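Carbonic anhydrase (Neosartorya fumigata, PDB 6LAC) probably catalyses the reversible hydration of carbon dioxide to hydrogencarbonate, as a zinc-dependent carbonic anhydrase of the beta class. Local coordinates at residues K170-K173 against R174-L178. The protein carries 1 engineered substitution. Residues are numbered along the deposited sequence; the frame is centred on the assembly and turned at random.
Sequences KATK and RGYQL
Thr172 turns its OG1 between its own backbone N and carbonyl carbon (chi1 64°), while Tyr176 holds CG beside its backbone N and opposite its carbonyl carbon (chi1 -53°), and the two rotations bring their hydroxyls together four residues apart in sequence. Thr172 OG1 lies 2.7 Å from Tyr176 OH in a hydrogen bond whose donor may be either group. The threonine oxygen approaches the ring at its edge, in the ring plane and on the CE2 side, with an angle of about 127° at OH between CZ and OG1. Contact between the two residues is thus concentrated at the phenol oxygen, which also meets Thr172 CB at 3.3 Å; neither ring face is used by the threonine.

The pair spans the loop of a beta-hairpin, in which strand 162-169 turns back into the antiparallel strand 174-178. Lys173 adopts a left-handed backbone conformation and, with Arg174, faces Asp169 across the hairpin, forming a G1 beta bulge. Asp169 works from the other end of the loop: its OD1 accepts hydrogen bonds from the backbone N atoms of Ala171 and Thr172, which should steady the backbone that carries the threonine hydroxyl. Arg174 fills in beside the bond through the base of its side chain, CB standing 3.7 Å from Thr172 OG1 and CG 3.4 Å from Thr172 O, whereas its guanidinium leads away from the loop. Further along the strand, Tyr176 is held by backbone hydrogen bonding with Val167, and its side chain also packs on Leu11 and Pro13 of strand 11-13.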
loop_
_atom_site.group_PDB
_atom_site.type_symbol
_atom_site.label_atom_id
_atom_site.label_comp_id
_atom_site.label_asym_id
_atom_site.label_seq_id
_atom_site.Cartn_x
_atom_site.Cartn_y
_atom_site.Cartn_z
ATOM N N LYS A 170 11.792 13.589 3.105
ATOM C CA LYS A 170 11.145 13.899 4.400
ATOM C C LYS A 170 11.976 14.959 5.145
ATOM O O LYS A 170 11.434 15.480 6.099
ATOM C CB LYS A 170 10.892 12.637 5.211
ATOM C CG LYS A 170 12.123 11.892 5.653
ATOM C CD LYS A 170 11.794 10.705 6.506
ATOM C CE LYS A 170 12.973 9.809 6.821
ATOM N NZ LYS A 170 13.509 9.107 5.638
ATOM N N ALA A 171 13.196 15.232 4.725
ATOM C CA ALA A 171 14.057 16.234 5.416
ATOM C C ALA A 171 13.708 17.655 4.920
ATOM O O ALA A 171 13.507 18.558 5.780
ATOM C CB ALA A 171 15.510 15.847 5.298
ATOM N N THR A 172 13.600 17.881 3.612
ATOM C CA THR A 172 13.148 19.159 2.991
ATOM C C THR A 172 11.619 19.262 2.954
ATOM O O THR A 172 11.087 20.327 2.570
ATOM C CB THR A 172 13.765 19.331 1.604
ATOM O OG1 THR A 172 13.255 18.275 0.776
ATOM C CG2 THR A 172 15.278 19.280 1.590
ATOM N N LYS A 173 10.895 18.191 3.323
ATOM C CA LYS A 173 9.416 18.148 3.323
ATOM C C LYS A 173 8.874 18.569 1.946
ATOM O O LYS A 173 7.908 19.374 1.850
ATOM C CB LYS A 173 8.928 18.961 4.521
ATOM C CG LYS A 173 9.487 18.470 5.855
ATOM C CD LYS A 173 8.756 19.029 7.058
ATOM C CE LYS A 173 9.263 18.531 8.395
ATOM N NZ LYS A 173 8.196 18.607 9.429
ATOM N N ARG A 174 9.486 18.028 0.899
ATOM C CA ARG A 174 9.184 18.393 -0.505
ATOM C C ARG A 174 9.220 17.134 -1.368
ATOM O O ARG A 174 9.983 16.232 -1.060
ATOM C CB ARG A 174 10.219 19.360 -1.097
ATOM C CG ARG A 174 10.105 20.819 -0.675
ATOM C CD ARG A 174 10.313 21.714 -1.897
ATOM N NE ARG A 174 10.980 22.982 -1.633
ATOM C CZ ARG A 174 11.117 23.962 -2.520
ATOM N NH1 ARG A 174 10.620 23.834 -3.737
ATOM N NH2 ARG A 174 11.740 25.081 -2.183
ATOM N N GLY A 175 8.497 17.164 -2.480
ATOM C CA GLY A 175 8.625 16.170 -3.556
ATOM C C GLY A 175 9.383 16.743 -4.727
ATOM O O GLY A 175 9.346 17.997 -4.952
ATOM N N TYR A 176 10.028 15.899 -5.501
ATOM C CA TYR A 176 10.792 16.284 -6.689
ATOM C C TYR A 176 10.382 15.385 -7.837
ATOM O O TYR A 176 10.514 14.152 -7.712
ATOM C CB TYR A 176 12.286 16.191 -6.411
ATOM C CG TYR A 176 12.724 16.953 -5.189
ATOM C CD1 TYR A 176 13.323 18.201 -5.298
ATOM C CD2 TYR A 176 12.428 16.513 -3.913
ATOM C CE1 TYR A 176 13.712 18.910 -4.164
ATOM C CE2 TYR A 176 12.787 17.215 -2.773
ATOM C CZ TYR A 176 13.421 18.440 -2.895
ATOM O OH TYR A 176 13.712 19.110 -1.728
ATOM N N GLN A 177 9.907 15.969 -8.916
ATOM C CA GLN A 177 9.558 15.214 -10.108
ATOM C C GLN A 177 10.828 14.778 -10.824
ATOM O O GLN A 177 11.805 15.596 -10.967
ATOM C CB GLN A 177 8.638 16.037 -10.989
ATOM C CG GLN A 177 8.190 15.232 -12.184
ATOM C CD GLN A 177 7.312 16.029 -13.107
ATOM O OE1 GLN A 177 6.968 17.182 -12.832
ATOM N NE2 GLN A 177 6.899 15.369 -14.174
ATOM N N LEU A 178 10.850 13.580 -11.344
ATOM C CA LEU A 178 11.924 13.131 -12.251
ATOM C C LEU A 178 11.538 13.539 -13.674
ATOM O O LEU A 178 10.540 13.077 -14.155
ATOM C CB LEU A 178 12.152 11.638 -12.078
ATOM C CG LEU A 178 12.961 11.324 -10.834
ATOM C CD1 LEU A 178 12.651 9.947 -10.275
ATOM C CD2 LEU A 178 14.444 11.472 -11.131
#